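Local coordinates for protein D-alanyl-D-alanine carboxypeptidase (PDB 4RYE) that acts as a D,D-carboxypeptidase in peptidoglycan biosynthesis, probably trimming the D-Ala-D-Ala end of the stem peptide through a serine acyl-enzyme, at residues A[20-25]-A[233-238]. Numbering follows the deposited sequence.
Sequences AQTWIV and AMMYGL
With chi1 of 79°, T22 carries OG1 between its backbone N and carbonyl carbon, and the hydroxyl oxygen comes to 3.3 Å from CB of M235, a selenomethionine. M235 sets CG beside its backbone N (chi1 -49°); its CB and CG pass obliquely by the T22 hydroxyl, and the chain bends only at chi3, turning CE. On the other face of the sheet, selenomethionine M234 lays CB 3.6 Å from A20 CB, while its CG packs against W23 CB; the W23 indole rests on A35 and R37 of strand 32-37. Helix 246-259 touches A20 and M234 on this face, whereas helix 155-166 meets I24 and A233 on the T22 face. Backbone hydrogen bonds join the antiparallel strands: M235 N to T22 O (2.8 Å), I24 N to A233 O (3.1 Å) and A233 N to I24 O. M235 O receives two weak hydrogen bonds, from Q21 N and T22 N, and Q21 CB sits at the edge of the Y236 ring, which stacks on H43. Q21 and T22 opposite M235 form a classic beta bulge at the start of strand 22-27, which pairs with 228-237 mid-sheet in the penicillin-binding, beta-lactamase-like fold.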
ATOM      1  N   ALA A  20      -3.705  -8.687 -13.090  1.00 21.85           N
ATOM      2  CA  ALA A  20      -3.538  -9.178 -11.716  1.00 26.80           C
ATOM      3  C   ALA A  20      -3.969 -10.637 -11.594  1.00 23.85           C
ATOM      4  O   ALA A  20      -5.068 -10.990 -12.007  1.00 27.75           O
ATOM      5  CB  ALA A  20      -4.326  -8.311 -10.725  1.00 21.04           C
ATOM      6  N   GLN A  21      -3.116 -11.488 -11.025  1.00 18.74           N
ATOM      7  CA  GLN A  21      -3.484 -12.898 -10.885  1.00 25.04           C
ATOM      8  C   GLN A  21      -4.321 -13.192  -9.630  1.00 22.03           C
ATOM      9  O   GLN A  21      -5.060 -14.173  -9.607  1.00 20.85           O
ATOM     10  CB  GLN A  21      -2.263 -13.820 -10.987  1.00 27.65           C
ATOM     11  CG  GLN A  21      -1.676 -13.882 -12.400  1.00 34.59           C
ATOM     12  CD  GLN A  21      -2.697 -14.323 -13.425  1.00 47.76           C
ATOM     13  OE1 GLN A  21      -3.035 -15.503 -13.505  1.00 54.96           O
ATOM     14  NE2 GLN A  21      -3.210 -13.374 -14.206  1.00 45.69           N
ATOM     15  N   THR A  22      -4.197 -12.363  -8.592  1.00 18.90           N
ATOM     16  CA  THR A  22      -5.147 -12.408  -7.478  1.00 20.25           C
ATOM     17  C   THR A  22      -5.627 -10.999  -7.197  1.00 18.24           C
ATOM     18  O   THR A  22      -4.897 -10.048  -7.425  1.00 20.99           O
ATOM     19  CB  THR A  22      -4.542 -12.965  -6.167  1.00 19.24           C
ATOM     20  OG1 THR A  22      -3.762 -11.945  -5.533  1.00 21.55           O
ATOM     21  CG2 THR A  22      -3.684 -14.227  -6.432  1.00 15.40           C
ATOM     22  N   TRP A  23      -6.852 -10.866  -6.703  1.00 16.18           N
ATOM     23  CA  TRP A  23      -7.398  -9.550  -6.390  1.00 14.25           C
ATOM     24  C   TRP A  23      -8.649  -9.716  -5.538  1.00 12.32           C
ATOM     25  O   TRP A  23      -9.180 -10.830  -5.408  1.00 17.64           O
ATOM     26  CB  TRP A  23      -7.695  -8.738  -7.671  1.00 15.12           C
ATOM     27  CG  TRP A  23      -8.510  -9.482  -8.712  1.00 17.98           C
ATOM     28  CD1 TRP A  23      -8.033 -10.136  -9.817  1.00 21.21           C
ATOM     29  CD2 TRP A  23      -9.935  -9.637  -8.743  1.00 19.07           C
ATOM     30  NE1 TRP A  23      -9.070 -10.693 -10.520  1.00 21.75           N
ATOM     31  CE2 TRP A  23     -10.248 -10.405  -9.879  1.00 22.19           C
ATOM     32  CE3 TRP A  23     -10.974  -9.208  -7.910  1.00 22.87           C
ATOM     33  CZ2 TRP A  23     -11.562 -10.753 -10.211  1.00 24.14           C
ATOM     34  CZ3 TRP A  23     -12.279  -9.557  -8.237  1.00 21.93           C
ATOM     35  CH2 TRP A  23     -12.560 -10.321  -9.372  1.00 24.76           C
ATOM     36  N   ILE A  24      -9.107  -8.617  -4.953  1.00 15.99           N
ATOM     37  CA  ILE A  24     -10.317  -8.633  -4.126  1.00 17.42           C
ATOM     38  C   ILE A  24     -10.953  -7.259  -4.212  1.00 13.27           C
ATOM     39  O   ILE A  24     -10.262  -6.278  -4.436  1.00 13.55           O
ATOM     40  CB  ILE A  24      -9.990  -9.009  -2.648  1.00 16.96           C
ATOM     41  CG1 ILE A  24     -11.262  -9.293  -1.843  1.00 15.48           C
ATOM     42  CG2 ILE A  24      -9.136  -7.932  -1.966  1.00 10.67           C
ATOM     43  CD1 ILE A  24     -10.987  -9.875  -0.445  1.00 16.75           C
ATOM     44  N   VAL A  25     -12.274  -7.193  -4.090  1.00 14.87           N
ATOM     45  CA  VAL A  25     -12.998  -5.925  -4.037  1.00 15.54           C
ATOM     46  C   VAL A  25     -13.867  -5.993  -2.798  1.00 15.88           C
ATOM     47  O   VAL A  25     -14.668  -6.921  -2.640  1.00 18.43           O
ATOM     48  CB  VAL A  25     -13.920  -5.714  -5.260  1.00 17.66           C
ATOM     49  CG1 VAL A  25     -14.627  -4.357  -5.160  1.00 14.91           C
ATOM     50  CG2 VAL A  25     -13.121  -5.788  -6.555  1.00 23.26           C
ATOM     51  N   ALA A 233      -7.398  -4.784  -3.774  1.00 12.86           N
ATOM     52  CA  ALA A 233      -5.987  -5.141  -3.839  1.00 15.27           C
ATOM     53  C   ALA A 233      -5.786  -6.055  -5.029  1.00 15.00           C
ATOM     54  O   ALA A 233      -6.694  -6.789  -5.419  1.00 16.31           O
ATOM     55  CB  ALA A 233      -5.524  -5.807  -2.547  1.00 12.26           C
HETATM   56  N   MSE A 234      -4.606  -5.982  -5.624  1.00 13.25           N
HETATM   57  CA  MSE A 234      -4.280  -6.761  -6.802  1.00 15.46           C
HETATM   58  C   MSE A 234      -2.842  -7.224  -6.631  1.00 17.51           C
HETATM   59  O   MSE A 234      -1.984  -6.434  -6.251  1.00 14.74           O
HETATM   60  CB  MSE A 234      -4.414  -5.881  -8.046  1.00 16.88           C
HETATM   61  CG  MSE A 234      -5.839  -5.457  -8.337  1.00 21.40           C
HETATM   62 SE   MSE A 234      -5.940  -3.820  -9.413  0.79 29.42          SE
HETATM   63  CE  MSE A 234      -4.732  -4.321 -10.856  1.00 29.59           C
HETATM   64  N   MSE A 235      -2.576  -8.503  -6.870  1.00 16.81           N
HETATM   65  CA  MSE A 235      -1.227  -9.020  -6.675  1.00 16.13           C
HETATM   66  C   MSE A 235      -0.736  -9.844  -7.851  1.00 18.36           C
HETATM   67  O   MSE A 235      -1.530 -10.352  -8.655  1.00 21.50           O
HETATM   68  CB  MSE A 235      -1.144  -9.892  -5.414  1.00 18.93           C
HETATM   69  CG  MSE A 235      -1.730  -9.301  -4.150  1.00 15.08           C
HETATM   70 SE   MSE A 235      -1.199 -10.409  -2.611  0.76 22.70          SE
HETATM   71  CE  MSE A 235       0.629  -9.740  -2.367  1.00 17.06           C
ATOM     72  N   TYR A 236       0.586  -9.978  -7.925  1.00 22.55           N
ATOM     73  CA  TYR A 236       1.236 -10.938  -8.807  1.00 24.15           C
ATOM     74  C   TYR A 236       0.843 -10.794 -10.276  1.00 27.44           C
ATOM     75  O   TYR A 236       0.484 -11.776 -10.933  1.00 24.53           O
ATOM     76  CB  TYR A 236       0.956 -12.362  -8.321  1.00 22.63           C
ATOM     77  CG  TYR A 236       2.008 -13.340  -8.751  1.00 23.35           C
ATOM     78  CD1 TYR A 236       3.321 -13.190  -8.334  1.00 24.18           C
ATOM     79  CD2 TYR A 236       1.694 -14.409  -9.571  1.00 27.48           C
ATOM     80  CE1 TYR A 236       4.300 -14.086  -8.725  1.00 29.79           C
ATOM     81  CE2 TYR A 236       2.661 -15.311  -9.967  1.00 33.47           C
ATOM     82  CZ  TYR A 236       3.964 -15.144  -9.542  1.00 36.57           C
ATOM     83  OH  TYR A 236       4.939 -16.036  -9.933  1.00 37.31           O
ATOM     84  N   GLY A 237       0.930  -9.576 -10.798  1.00 24.74           N
ATOM     85  CA  GLY A 237       0.492  -9.325 -12.157  1.00 22.20           C
ATOM     86  C   GLY A 237       1.554  -8.730 -13.048  1.00 26.14           C
ATOM     87  O   GLY A 237       2.473  -8.060 -12.572  1.00 27.32           O
ATOM     88  N   LEU A 238       1.436  -8.992 -14.348  1.00 26.57           N
ATOM     89  CA  LEU A 238       2.306  -8.380 -15.333  1.00 34.46           C
ATOM     90  C   LEU A 238       1.466  -7.855 -16.491  1.00 33.18           C
ATOM     91  O   LEU A 238       0.598  -8.562 -17.006  1.00 36.90           O
ATOM     92  CB  LEU A 238       3.343  -9.385 -15.840  1.00 40.63           C
ATOM     93  CG  LEU A 238       4.396  -9.828 -14.823  1.00 43.50           C
ATOM     94  CD1 LEU A 238       5.301 -10.900 -15.408  1.00 45.50           C
ATOM     95  CD2 LEU A 238       5.211  -8.640 -14.330  1.00 43.92           C
TER